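Local coordinates for ureidoglycolate hydrolase (Arabidopsis thaliana, PDB 4PXE), which hydrolyses (S)-ureidoglycolate to glyoxylate, ammonium and carbon dioxide in purine breakdown, as a manganese-dependent homodimeric amidohydrolase of the peptidase M20 family, at residues A[220-225]-A[365-370]. Numbering follows the deposited sequence.
Sequences LDIGVV and LNLSHK
Asp221 and Ser368 each offer a side-chain oxygen to the other's backbone N-H, a worked case of loop side chains bonding to the opposite backbone just ahead of a parallel strand pair. The carboxylate of Asp221 receives the backbone N-H of Ser368 on the anti side of OD2 (N to OD2 2.9 Å), 24° out of its plane. In return Ser368 OG, set between its own backbone N and carbonyl carbon (chi1 61°), accepts the Asp221 N-H at 3.0 Å from N to OG. An alanine in place of Asp221 would probably leave the Ser368 N-H without this acceptor and the start of the pairing less firmly fixed. Leu220 lies beyond, its CD2 against Ser368 CB and its CD1 on the Lys370 chain, 3.7 Å from CD, the two side chains crossing at about a right angle. Ile222 and His369 project to the face opposite Lys370 and meet at their CB atoms (3.9 Å), the imidazole leading away to bond Thr363 OG1 through NE2. Lys370 N donates a hydrogen bond to Ile222 O, and Lys370 O takes a nearly straight one from Val224 N (2.8 Å, 169°). Strand 222-239 thus lies between strands 369-374 and 389-394; helix 410-429 packs on Ile222 and Leu367, helix 352-364 on Val224 and His369, while Lys370 NZ reaches Glu218 of helix 214-218 in a salt bridge.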
loop_
_atom_site.group_PDB
_atom_site.type_symbol
_atom_site.label_atom_id
_atom_site.label_comp_id
_atom_site.label_asym_id
_atom_site.label_seq_id
_atom_site.Cartn_x
_atom_site.Cartn_y
_atom_site.Cartn_z
ATOM N N LEU A 220 -39.786 -8.763 -4.457
ATOM C CA LEU A 220 -39.865 -10.201 -4.196
ATOM C C LEU A 220 -39.125 -10.582 -2.924
ATOM O O LEU A 220 -38.177 -9.905 -2.524
ATOM C CB LEU A 220 -39.287 -10.996 -5.372
ATOM C CG LEU A 220 -39.947 -10.758 -6.728
ATOM C CD1 LEU A 220 -39.127 -11.416 -7.837
ATOM C CD2 LEU A 220 -41.374 -11.306 -6.711
ATOM N N ASP A 221 -39.548 -11.679 -2.298
ATOM C CA ASP A 221 -38.990 -12.089 -1.011
ATOM C C ASP A 221 -37.759 -12.974 -1.095
ATOM O O ASP A 221 -36.880 -12.902 -0.230
ATOM C CB ASP A 221 -40.046 -12.854 -0.200
ATOM C CG ASP A 221 -41.287 -12.030 0.076
ATOM O OD1 ASP A 221 -41.149 -10.860 0.482
ATOM O OD2 ASP A 221 -42.401 -12.561 -0.120
ATOM N N ILE A 222 -37.721 -13.843 -2.100
ATOM C CA ILE A 222 -36.757 -14.937 -2.135
ATOM C C ILE A 222 -36.224 -15.165 -3.538
ATOM O O ILE A 222 -36.984 -15.197 -4.500
ATOM C CB ILE A 222 -37.425 -16.264 -1.664
ATOM C CG1 ILE A 222 -37.857 -16.174 -0.199
ATOM C CG2 ILE A 222 -36.502 -17.458 -1.881
ATOM C CD1 ILE A 222 -36.704 -16.097 0.794
ATOM N N GLY A 223 -34.910 -15.307 -3.660
ATOM C CA GLY A 223 -34.317 -15.756 -4.907
ATOM C C GLY A 223 -33.919 -17.217 -4.820
ATOM O O GLY A 223 -33.238 -17.636 -3.880
ATOM N N VAL A 224 -34.378 -18.011 -5.777
ATOM C CA VAL A 224 -33.962 -19.399 -5.844
ATOM C C VAL A 224 -32.830 -19.477 -6.853
ATOM O O VAL A 224 -33.028 -19.252 -8.048
ATOM C CB VAL A 224 -35.133 -20.312 -6.235
ATOM C CG1 VAL A 224 -34.667 -21.749 -6.369
ATOM C CG2 VAL A 224 -36.260 -20.189 -5.207
ATOM N N VAL A 225 -31.622 -19.733 -6.360
ATOM C CA VAL A 225 -30.432 -19.595 -7.197
ATOM C C VAL A 225 -30.227 -20.828 -8.074
ATOM O O VAL A 225 -30.201 -21.952 -7.576
ATOM C CB VAL A 225 -29.185 -19.354 -6.330
ATOM C CG1 VAL A 225 -27.911 -19.338 -7.184
ATOM C CG2 VAL A 225 -29.343 -18.056 -5.556
ATOM N N LEU A 365 -44.876 -20.988 2.283
ATOM C CA LEU A 365 -44.749 -19.918 3.277
ATOM C C LEU A 365 -45.362 -18.617 2.788
ATOM O O LEU A 365 -45.220 -17.571 3.442
ATOM C CB LEU A 365 -43.271 -19.696 3.628
ATOM C CG LEU A 365 -42.660 -20.830 4.450
ATOM C CD1 LEU A 365 -41.134 -20.788 4.378
ATOM C CD2 LEU A 365 -43.139 -20.735 5.894
ATOM N N ASN A 366 -46.013 -18.670 1.629
ATOM C CA ASN A 366 -46.647 -17.496 1.026
ATOM C C ASN A 366 -45.637 -16.392 0.723
ATOM O O ASN A 366 -45.935 -15.203 0.847
ATOM C CB ASN A 366 -47.781 -16.960 1.916
ATOM C CG ASN A 366 -48.870 -17.986 2.146
ATOM O OD1 ASN A 366 -49.180 -18.339 3.284
ATOM N ND2 ASN A 366 -49.451 -18.473 1.064
ATOM N N LEU A 367 -44.440 -16.802 0.321
ATOM C CA LEU A 367 -43.371 -15.869 -0.027
ATOM C C LEU A 367 -43.181 -15.843 -1.532
ATOM O O LEU A 367 -43.159 -16.886 -2.179
ATOM C CB LEU A 367 -42.063 -16.276 0.653
ATOM C CG LEU A 367 -42.074 -16.227 2.183
ATOM C CD1 LEU A 367 -40.821 -16.846 2.755
ATOM C CD2 LEU A 367 -42.226 -14.789 2.678
ATOM N N SER A 368 -43.053 -14.647 -2.093
ATOM C CA SER A 368 -42.832 -14.520 -3.524
ATOM C C SER A 368 -41.372 -14.838 -3.855
ATOM O O SER A 368 -40.472 -14.615 -3.034
ATOM C CB SER A 368 -43.183 -13.113 -3.990
ATOM O OG SER A 368 -42.358 -12.158 -3.339
ATOM N N HIS A 369 -41.135 -15.358 -5.054
ATOM C CA HIS A 369 -39.787 -15.789 -5.410
ATOM C C HIS A 369 -39.572 -15.799 -6.909
ATOM O O HIS A 369 -40.531 -15.796 -7.681
ATOM C CB HIS A 369 -39.499 -17.171 -4.830
ATOM C CG HIS A 369 -40.583 -18.169 -5.091
ATOM N ND1 HIS A 369 -40.532 -19.068 -6.133
ATOM C CD2 HIS A 369 -41.760 -18.388 -4.458
ATOM C CE1 HIS A 369 -41.625 -19.812 -6.120
ATOM N NE2 HIS A 369 -42.385 -19.421 -5.112
ATOM N N LYS A 370 -38.305 -15.770 -7.313
ATOM C CA LYS A 370 -37.962 -15.956 -8.713
ATOM C C LYS A 370 -36.673 -16.745 -8.815
ATOM O O LYS A 370 -35.917 -16.837 -7.851
ATOM C CB LYS A 370 -37.807 -14.615 -9.430
ATOM C CG LYS A 370 -36.491 -13.912 -9.125
ATOM C CD LYS A 370 -36.333 -12.607 -9.902
ATOM C CE LYS A 370 -36.234 -12.852 -11.398
ATOM N NZ LYS A 370 -36.037 -11.591 -12.158
#